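Local atomic coordinates of exodeoxyribonuclease III (PDB entry 2VOA), a protein that cleaves DNA at abasic sites as an AP endonuclease of the ExoIII family, probably with the help of two magnesium or manganese ions. Residues S70-E75 and K95-D100; K133-R138 and L182-V187; E152-H157 and N194-T199. The protein carries 1 engineered substitution. All blocks are in the same frame, centred on the assembly; numbering follows the deposited sequence.

In the fold
None of the three contacts lies deep in the core: each is partly buried, with its centre about 16 to 17 Å from the centre of the chain. Contacts 1 and 2 both reach the sheet that contains strand 99-105, near its two outermost strands, 77-79 and 185-186, and their centres are about 18 Å apart. Contact 1 relies on backbone pairing at a sheet edge, whereas contact 2 has aromatic packing without hydrogen bonds between its segments. Contact 3 joins two loops through Ile154, the Tyr198 ring and a bridging water (contact 1 also has one), and lies on the opposite side of the chain's centre from contact 1. It alone lies near annotated catalytic positions.

Contact 1. Residues S70-E75 and K95-D100; sequences SLEEPE and KIAGID
With chi1 at -58°, Ile96 sets CG1 beside its own backbone N and leaves CG2 anti to that atom, so that the two branches reach different partners: CG2 meets Ser70 and CG1 meets Pro74. Ser70 CB and Ile96 CG2 are only 3.4 Å apart, tighter than usual van der Waals contact. Ser70 takes the rotamer with OG between backbone N and carbonyl carbon (chi1 60°), and from there OG donates to Glu72 O at 2.7 Å, bracing the bend of its own segment. Pro74 lies alongside Ile96 and points the same way, its CB 3.9 Å from CG1. The segment 70-75 is the crossover between the two sheets of the DNase I-like sandwich: it leaves strand 63-70 of one sheet and, at Glu75, pairs antiparallel with Lys95 of the other. In that hydrogen-bonded pair Glu75 N donates to Lys95 O at 2.8 Å, nearly straight at 169°, and Lys95 N returns a bond to Glu75 O. Beyond Ile96 the chain reverses through a type I' turn with Ala97 and Gly98 at its corners. Swapping Ile96 for an alanine would probably leave Ser70 CB and the Pro74 ring without their aliphatic partner and open a gap under the crossover. Ala97 CB touches Glu72 CG at 3.8 Å, while a water accepts from Ala97 N and donates to Glu73 O, 2.7 Å away.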
loop_
_atom_site.group_PDB
_atom_site.type_symbol
_atom_site.label_atom_id
_atom_site.label_comp_id
_atom_site.label_asym_id
_atom_site.label_seq_id
_atom_site.Cartn_x
_atom_site.Cartn_y
_atom_site.Cartn_z
ATOM N N SER A 70 3.212 -24.300 -10.632
ATOM C CA SER A 70 3.537 -25.120 -11.792
ATOM C C SER A 70 2.347 -25.425 -12.677
ATOM O O SER A 70 1.185 -25.396 -12.227
ATOM C CB SER A 70 4.230 -26.422 -11.353
ATOM O OG SER A 70 3.398 -27.205 -10.498
ATOM N N LEU A 71 2.631 -25.694 -13.948
ATOM C CA LEU A 71 1.582 -26.067 -14.888
ATOM C C LEU A 71 1.092 -27.494 -14.604
ATOM O O LEU A 71 -0.105 -27.786 -14.685
ATOM C CB LEU A 71 2.091 -25.928 -16.334
ATOM C CG LEU A 71 2.418 -24.483 -16.751
ATOM C CD1 LEU A 71 3.098 -24.468 -18.121
ATOM C CD2 LEU A 71 1.175 -23.581 -16.743
ATOM N N GLU A 72 2.027 -28.375 -14.265
ATOM C CA GLU A 72 1.687 -29.766 -13.948
ATOM C C GLU A 72 1.469 -29.934 -12.441
ATOM O O GLU A 72 2.086 -29.226 -11.630
ATOM C CB GLU A 72 2.780 -30.717 -14.452
ATOM C CG GLU A 72 2.895 -30.789 -15.992
ATOM C CD GLU A 72 1.548 -31.100 -16.654
ATOM O OE1 GLU A 72 0.833 -32.001 -16.161
ATOM O OE2 GLU A 72 1.191 -30.442 -17.665
ATOM N N GLU A 73 0.602 -30.874 -12.066
ATOM C CA GLU A 73 0.317 -31.106 -10.652
ATOM C C GLU A 73 1.521 -31.678 -9.890
ATOM O O GLU A 73 2.027 -32.752 -10.244
ATOM C CB GLU A 73 -0.907 -32.013 -10.487
ATOM C CG GLU A 73 -1.362 -32.117 -9.058
ATOM C CD GLU A 73 -2.680 -32.844 -8.929
ATOM O OE1 GLU A 73 -3.043 -33.604 -9.852
ATOM O OE2 GLU A 73 -3.359 -32.656 -7.902
ATOM N N PRO A 74 1.996 -30.950 -8.859
ATOM C CA PRO A 74 3.089 -31.466 -8.035
ATOM C C PRO A 74 2.720 -32.772 -7.324
ATOM O O PRO A 74 1.560 -32.967 -6.904
ATOM C CB PRO A 74 3.302 -30.356 -7.005
ATOM C CG PRO A 74 2.840 -29.120 -7.690
ATOM C CD PRO A 74 1.624 -29.580 -8.445
ATOM N N GLU A 75 3.688 -33.680 -7.254
ATOM C CA GLU A 75 3.550 -34.939 -6.509
ATOM C C GLU A 75 4.626 -35.047 -5.446
ATOM O O GLU A 75 5.631 -34.315 -5.483
ATOM C CB GLU A 75 3.701 -36.142 -7.436
ATOM C CG GLU A 75 3.489 -35.821 -8.883
ATOM C CD GLU A 75 3.327 -37.047 -9.744
ATOM O OE1 GLU A 75 4.183 -37.953 -9.669
ATOM O OE2 GLU A 75 2.362 -37.066 -10.524
ATOM N N LYS A 95 8.027 -33.457 -6.790
ATOM C CA LYS A 95 8.280 -33.917 -8.138
ATOM C C LYS A 95 7.238 -33.233 -9.038
ATOM O O LYS A 95 6.017 -33.403 -8.846
ATOM C CB LYS A 95 8.118 -35.441 -8.208
ATOM C CG LYS A 95 8.606 -36.074 -9.520
ATOM C CD LYS A 95 8.212 -37.538 -9.537
ATOM C CE LYS A 95 8.743 -38.280 -10.753
ATOM N NZ LYS A 95 10.209 -38.082 -10.898
ATOM N N ILE A 96 7.721 -32.444 -9.996
ATOM C CA ILE A 96 6.841 -31.661 -10.877
ATOM C C ILE A 96 7.245 -31.901 -12.320
ATOM O O ILE A 96 8.399 -31.620 -12.685
ATOM C CB ILE A 96 6.936 -30.147 -10.562
ATOM C CG1 ILE A 96 6.560 -29.914 -9.095
ATOM C CG2 ILE A 96 6.031 -29.341 -11.473
ATOM C CD1 ILE A 96 6.824 -28.515 -8.577
ATOM N N ALA A 97 6.299 -32.424 -13.108
ATOM C CA ALA A 97 6.553 -32.712 -14.537
ATOM C C ALA A 97 7.856 -33.522 -14.703
ATOM O O ALA A 97 8.668 -33.251 -15.586
ATOM C CB ALA A 97 6.627 -31.396 -15.325
ATOM N N GLY A 98 8.061 -34.494 -13.823
ATOM C CA GLY A 98 9.219 -35.374 -13.909
ATOM C C GLY A 98 10.513 -34.811 -13.326
ATOM O O GLY A 98 11.512 -35.512 -13.325
ATOM N N ILE A 99 10.488 -33.571 -12.824
ATOM C CA ILE A 99 11.681 -32.885 -12.254
ATOM C C ILE A 99 11.623 -32.910 -10.724
ATOM O O ILE A 99 10.606 -32.531 -10.141
ATOM C CB ILE A 99 11.763 -31.375 -12.711
ATOM C CG1 ILE A 99 11.525 -31.238 -14.234
ATOM C CG2 ILE A 99 13.125 -30.748 -12.302
ATOM C CD1 ILE A 99 12.624 -31.932 -15.065
ATOM N N ASP A 100 12.706 -33.342 -10.076
ATOM C CA ASP A 100 12.794 -33.285 -8.606
ATOM C C ASP A 100 13.175 -31.854 -8.266
ATOM O O ASP A 100 14.287 -31.418 -8.602
ATOM C CB ASP A 100 13.870 -34.255 -8.121
ATOM C CG ASP A 100 14.042 -34.274 -6.595
ATOM O OD1 ASP A 100 15.032 -34.899 -6.145
ATOM O OD2 ASP A 100 13.250 -33.663 -5.845
HETATM O O HOH W 1 3.806 -33.458 -12.079
#

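Contact 2. Residues K133-R138 and L182-V187; sequences KTVDFR and LGFVDV
Phe137 sends its ring edge-first into the face of Phe184, a T-shaped aromatic stack with planes at 69° and centroids 5.0 Å apart. It joins the turn after helix 115-134, which flanks one sheet of the DNase I-like sandwich, to the chain entering an edge strand of that sheet, 185-186. From CB, directed at the opposing segment, chi1 of -74° sets CG beside the backbone N and carries the ring beneath the Leu182 carbonyl, whose O stands 3.5 Å above the ring plane, over its centre. Along one side CD2 reaches Gly183 O, near the ring plane. Next, CE2 lies above the centre of the Phe184 ring, 3.7 Å from its plane. At the tip, CZ is 3.6 Å from both Phe184 CE1 and Leu182 CB. The face away from Leu182 O is covered near its rim by Val135 CG1, while Val135 CG2 meets Phe184 at its edge. Beyond this pair, Trp143 makes a second edge-to-face contact with Phe184. Gly183 suits its place: with phi at 127° a side chain would press on the preceding carbonyl, and a beta-carbon would stand 3.1 Å from Phe137 CD2. Gly183 O is buried here without a polar partner.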
loop_
_atom_site.group_PDB
_atom_site.type_symbol
_atom_site.label_atom_id
_atom_site.label_comp_id
_atom_site.label_asym_id
_atom_site.label_seq_id
_atom_site.Cartn_x
_atom_site.Cartn_y
_atom_site.Cartn_z
ATOM N N LYS A 133 22.010 -37.224 0.498
ATOM C CA LYS A 133 21.242 -38.418 0.838
ATOM C C LYS A 133 20.090 -38.675 -0.134
ATOM O O LYS A 133 19.756 -39.834 -0.421
ATOM C CB LYS A 133 20.728 -38.290 2.283
ATOM C CG LYS A 133 19.605 -39.218 2.675
ATOM C CD LYS A 133 19.286 -39.061 4.149
ATOM C CE LYS A 133 17.795 -39.175 4.395
ATOM N NZ LYS A 133 17.476 -38.980 5.843
ATOM N N THR A 134 19.500 -37.589 -0.634
ATOM C CA THR A 134 18.199 -37.663 -1.309
ATOM C C THR A 134 18.182 -37.323 -2.807
ATOM O O THR A 134 17.184 -37.617 -3.482
ATOM C CB THR A 134 17.169 -36.770 -0.617
ATOM O OG1 THR A 134 17.557 -35.400 -0.753
ATOM C CG2 THR A 134 17.012 -37.146 0.877
ATOM N N VAL A 135 19.245 -36.703 -3.316
ATOM C CA VAL A 135 19.289 -36.327 -4.744
ATOM C C VAL A 135 19.959 -37.384 -5.634
ATOM O O VAL A 135 21.064 -37.863 -5.338
ATOM C CB VAL A 135 19.964 -34.957 -4.965
ATOM C CG1 VAL A 135 20.174 -34.700 -6.472
ATOM C CG2 VAL A 135 19.121 -33.845 -4.365
ATOM N N ASP A 136 19.292 -37.727 -6.731
ATOM C CA ASP A 136 19.875 -38.650 -7.700
ATOM C C ASP A 136 20.536 -37.782 -8.759
ATOM O O ASP A 136 19.844 -37.111 -9.525
ATOM C CB ASP A 136 18.792 -39.556 -8.300
ATOM C CG ASP A 136 19.330 -40.479 -9.379
ATOM O OD1 ASP A 136 20.543 -40.431 -9.677
ATOM O OD2 ASP A 136 18.536 -41.294 -9.904
ATOM N N PHE A 137 21.870 -37.792 -8.792
ATOM C CA PHE A 137 22.602 -36.895 -9.692
ATOM C C PHE A 137 22.645 -37.374 -11.146
ATOM O O PHE A 137 23.095 -36.642 -12.019
ATOM C CB PHE A 137 23.997 -36.570 -9.138
ATOM C CG PHE A 137 23.956 -35.609 -7.988
ATOM C CD1 PHE A 137 23.746 -36.062 -6.686
ATOM C CD2 PHE A 137 24.062 -34.240 -8.221
ATOM C CE1 PHE A 137 23.679 -35.156 -5.630
ATOM C CE2 PHE A 137 23.980 -33.342 -7.186
ATOM C CZ PHE A 137 23.793 -33.790 -5.886
ATOM N N ARG A 138 22.166 -38.591 -11.384
ATOM C CA ARG A 138 21.942 -39.113 -12.736
ATOM C C ARG A 138 20.510 -38.871 -13.227
ATOM O O ARG A 138 20.147 -39.310 -14.338
ATOM C CB ARG A 138 22.252 -40.618 -12.802
ATOM C CG ARG A 138 23.638 -40.986 -12.322
ATOM C CD ARG A 138 24.151 -42.219 -13.059
ATOM N NE ARG A 138 24.979 -41.834 -14.206
ATOM C CZ ARG A 138 25.107 -42.526 -15.337
ATOM N NH1 ARG A 138 24.449 -43.670 -15.529
ATOM N NH2 ARG A 138 25.899 -42.057 -16.297
ATOM N N LEU A 182 28.721 -31.471 -4.858
ATOM C CA LEU A 182 27.972 -32.728 -4.970
ATOM C C LEU A 182 27.618 -33.033 -6.430
ATOM O O LEU A 182 27.372 -34.200 -6.799
ATOM C CB LEU A 182 26.690 -32.678 -4.139
ATOM C CG LEU A 182 26.819 -32.771 -2.619
ATOM C CD1 LEU A 182 25.436 -32.609 -1.993
ATOM C CD2 LEU A 182 27.433 -34.096 -2.194
ATOM N N GLY A 183 27.582 -31.979 -7.239
ATOM C CA GLY A 183 27.331 -32.113 -8.674
ATOM C C GLY A 183 26.209 -31.223 -9.135
ATOM O O GLY A 183 25.467 -31.566 -10.076
ATOM N N PHE A 184 26.034 -30.086 -8.469
ATOM C CA PHE A 184 25.098 -29.093 -8.955
ATOM C C PHE A 184 25.811 -28.109 -9.858
ATOM O O PHE A 184 26.962 -27.711 -9.585
ATOM C CB PHE A 184 24.432 -28.366 -7.808
ATOM C CG PHE A 184 23.420 -29.190 -7.082
ATOM C CD1 PHE A 184 23.717 -29.706 -5.815
ATOM C CD2 PHE A 184 22.170 -29.451 -7.656
ATOM C CE1 PHE A 184 22.771 -30.464 -5.130
ATOM C CE2 PHE A 184 21.211 -30.213 -6.978
ATOM C CZ PHE A 184 21.512 -30.708 -5.714
ATOM N N VAL A 185 25.145 -27.743 -10.950
ATOM C CA VAL A 185 25.684 -26.730 -11.862
ATOM C C VAL A 185 24.911 -25.401 -11.701
ATOM O O VAL A 185 23.684 -25.376 -11.816
ATOM C CB VAL A 185 25.591 -27.207 -13.314
ATOM C CG1 VAL A 185 26.174 -26.162 -14.230
ATOM C CG2 VAL A 185 26.367 -28.544 -13.467
ATOM N N ASP A 186 25.642 -24.312 -11.466
ATOM C CA ASP A 186 25.024 -22.979 -11.286
ATOM C C ASP A 186 24.809 -22.497 -12.718
ATOM O O ASP A 186 25.730 -21.954 -13.347
ATOM C CB ASP A 186 26.030 -22.069 -10.575
ATOM C CG ASP A 186 25.461 -20.723 -10.117
ATOM O OD1 ASP A 186 24.356 -20.291 -10.502
ATOM O OD2 ASP A 186 26.168 -20.065 -9.319
ATOM N N VAL A 187 23.622 -22.754 -13.257
ATOM C CA VAL A 187 23.433 -22.595 -14.712
ATOM C C VAL A 187 23.563 -21.141 -15.186
ATOM O O VAL A 187 23.916 -20.899 -16.346
ATOM C CB VAL A 187 22.117 -23.293 -15.225
ATOM C CG1 VAL A 187 22.229 -24.791 -15.046
ATOM C CG2 VAL A 187 20.857 -22.705 -14.530
#

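Contact 3. Residues E152-H157 and N194-T199; sequences EPIDVH and NERIYT
Ile154 lies against the backbone of Glu195 and the aliphatic part of Arg196, crossing the Arg196 side chain at about a right angle. With CG1 anti to the backbone N (chi1 -165°), CG1 comes within 3.6 Å of Glu195 O and CD1 within 3.7 Å of Arg196 CG; the guanidinium itself turns off from Ile154. Tyr198 makes the second group of contacts. Its CE2 lies 4.0 Å from Ile154 O, Asp155 O sits at the ring edge near its plane, and OH reaches His157 CA at 3.5 Å. The polar link between the segments is a water, held 2.6 Å from Ile154 O and accepting from Ile197 N at 2.9 Å.

One layer out, the 3-10 turn that presents Ile154 is fixed by its own bonds: Asp155 N donates to Glu152 O, and Asp155 OD1 takes Glu152 N on its anti lone pair, with an N-H...O angle of 149°. Asp155 OD2 forms salt bridges with Arg189 and Arg216, two positive charges that would favour the ionised carboxylate, and Arg189 also donates to Glu195 O, so one guanidinium bonds to both segments. Farther along, Thr199 OG1 is hydrogen-bonded to Asp218.

The Tyr198 side chain lies about 8 Å from that of Asp218, predicted to be important for catalysis, and about 9 Å from that of His248, the predicted proton acceptor. Two long loops packed together near the predicted catalytic residues are consistent with the active-site rim of an ExoIII-like AP endonuclease.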
loop_
_atom_site.group_PDB
_atom_site.type_symbol
_atom_site.label_atom_id
_atom_site.label_comp_id
_atom_site.label_asym_id
_atom_site.label_seq_id
_atom_site.Cartn_x
_atom_site.Cartn_y
_atom_site.Cartn_z
ATOM N N GLU A 152 30.881 -16.208 -5.638
ATOM C CA GLU A 152 32.109 -15.690 -6.271
ATOM C C GLU A 152 32.151 -14.168 -6.231
ATOM O O GLU A 152 31.090 -13.549 -6.130
ATOM C CB GLU A 152 32.177 -16.152 -7.741
ATOM C CG GLU A 152 32.130 -17.679 -7.926
ATOM C CD GLU A 152 33.297 -18.408 -7.280
ATOM O OE1 GLU A 152 33.146 -19.626 -7.017
ATOM O OE2 GLU A 152 34.375 -17.797 -7.047
ATOM N N PRO A 153 33.348 -13.567 -6.391
ATOM C CA PRO A 153 33.409 -12.092 -6.350
ATOM C C PRO A 153 32.499 -11.398 -7.389
ATOM O O PRO A 153 31.952 -10.342 -7.107
ATOM C CB PRO A 153 34.890 -11.763 -6.564
ATOM C CG PRO A 153 35.667 -13.057 -6.327
ATOM C CD PRO A 153 34.674 -14.187 -6.619
ATOM N N ILE A 154 32.323 -11.999 -8.562
ATOM C CA ILE A 154 31.393 -11.438 -9.576
ATOM C C ILE A 154 29.922 -11.327 -9.106
ATOM O O ILE A 154 29.142 -10.551 -9.660
ATOM C CB ILE A 154 31.486 -12.221 -10.915
ATOM C CG1 ILE A 154 30.829 -11.446 -12.075
ATOM C CG2 ILE A 154 30.927 -13.635 -10.739
ATOM C CD1 ILE A 154 31.365 -10.091 -12.308
ATOM N N ASP A 155 29.560 -12.075 -8.053
ATOM C CA ASP A 155 28.183 -12.079 -7.537
ATOM C C ASP A 155 27.840 -10.918 -6.602
ATOM O O ASP A 155 26.705 -10.808 -6.140
ATOM C CB ASP A 155 27.883 -13.408 -6.825
ATOM C CG ASP A 155 27.961 -14.592 -7.760
ATOM O OD1 ASP A 155 28.836 -15.454 -7.546
ATOM O OD2 ASP A 155 27.167 -14.641 -8.737
ATOM N N VAL A 156 28.811 -10.051 -6.341
ATOM C CA VAL A 156 28.588 -8.874 -5.486
ATOM C C VAL A 156 29.197 -7.628 -6.151
ATOM O O VAL A 156 30.184 -7.716 -6.908
ATOM C CB VAL A 156 29.170 -9.047 -4.018
ATOM C CG1 VAL A 156 28.581 -10.265 -3.315
ATOM C CG2 VAL A 156 30.696 -9.088 -3.998
ATOM N N HIS A 157 28.617 -6.468 -5.873
ATOM C CA HIS A 157 29.114 -5.236 -6.501
ATOM C C HIS A 157 30.506 -4.783 -6.017
ATOM O O HIS A 157 31.252 -4.135 -6.772
ATOM C CB HIS A 157 28.087 -4.098 -6.360
ATOM C CG HIS A 157 27.721 -3.781 -4.942
ATOM N ND1 HIS A 157 28.564 -3.108 -4.086
ATOM C CD2 HIS A 157 26.594 -4.032 -4.239
ATOM C CE1 HIS A 157 27.978 -2.974 -2.909
ATOM N NE2 HIS A 157 26.778 -3.520 -2.978
ATOM N N ASN A 194 31.221 -14.917 -15.571
ATOM C CA ASN A 194 31.994 -13.678 -15.340
ATOM C C ASN A 194 31.323 -12.389 -15.812
ATOM O O ASN A 194 31.973 -11.518 -16.404
ATOM C CB ASN A 194 33.390 -13.815 -15.954
ATOM C CG ASN A 194 34.166 -14.942 -15.329
ATOM O OD1 ASN A 194 34.037 -15.183 -14.134
ATOM N ND2 ASN A 194 34.926 -15.658 -16.119
ATOM N N GLU A 195 30.024 -12.287 -15.548
ATOM C CA GLU A 195 29.234 -11.157 -16.024
ATOM C C GLU A 195 28.404 -10.621 -14.862
ATOM O O GLU A 195 27.834 -11.384 -14.087
ATOM C CB GLU A 195 28.335 -11.605 -17.177
ATOM C CG GLU A 195 27.575 -10.498 -17.893
ATOM C CD GLU A 195 26.733 -11.035 -19.064
ATOM O OE1 GLU A 195 26.939 -12.190 -19.503
ATOM O OE2 GLU A 195 25.858 -10.280 -19.519
ATOM N N ARG A 196 28.388 -9.296 -14.725
ATOM C CA ARG A 196 27.651 -8.656 -13.641
ATOM C C ARG A 196 26.164 -8.766 -13.915
ATOM O O ARG A 196 25.648 -8.102 -14.836
ATOM C CB ARG A 196 28.048 -7.190 -13.524
ATOM C CG ARG A 196 29.476 -6.981 -13.009
ATOM C CD ARG A 196 29.835 -5.518 -13.086
ATOM N NE ARG A 196 29.804 -5.084 -14.472
ATOM C CZ ARG A 196 29.833 -3.821 -14.876
ATOM N NH1 ARG A 196 29.872 -2.833 -13.997
ATOM N NH2 ARG A 196 29.805 -3.551 -16.171
ATOM N N ILE A 197 25.516 -9.646 -13.153
ATOM C CA ILE A 197 24.078 -9.910 -13.221
ATOM C C ILE A 197 23.611 -10.033 -11.783
ATOM O O ILE A 197 24.123 -10.873 -11.045
ATOM C CB ILE A 197 23.765 -11.208 -13.957
ATOM C CG1 ILE A 197 24.245 -11.131 -15.413
ATOM C CG2 ILE A 197 22.224 -11.514 -13.888
ATOM C CD1 ILE A 197 24.059 -12.394 -16.208
ATOM N N TYR A 198 22.643 -9.196 -11.389
ATOM C CA TYR A 198 22.215 -9.156 -9.986
ATOM C C TYR A 198 20.741 -9.523 -9.893
ATOM O O TYR A 198 19.957 -9.185 -10.780
ATOM C CB TYR A 198 22.479 -7.793 -9.345
ATOM C CG TYR A 198 23.929 -7.401 -9.412
ATOM C CD1 TYR A 198 24.297 -6.188 -9.975
ATOM C CD2 TYR A 198 24.936 -8.264 -8.949
ATOM C CE1 TYR A 198 25.630 -5.790 -10.053
ATOM C CE2 TYR A 198 26.286 -7.874 -9.017
ATOM C CZ TYR A 198 26.620 -6.657 -9.599
ATOM O OH TYR A 198 27.946 -6.268 -9.677
ATOM N N THR A 199 20.404 -10.275 -8.854
ATOM C CA THR A 199 19.036 -10.720 -8.612
ATOM C C THR A 199 18.416 -9.983 -7.408
ATOM O O THR A 199 17.301 -10.289 -6.999
ATOM C CB THR A 199 18.967 -12.256 -8.391
ATOM O OG1 THR A 199 19.892 -12.653 -7.363
ATOM C CG2 THR A 199 19.264 -13.007 -9.703
HETATM O O HOH W 2 26.876 -10.982 -10.941
#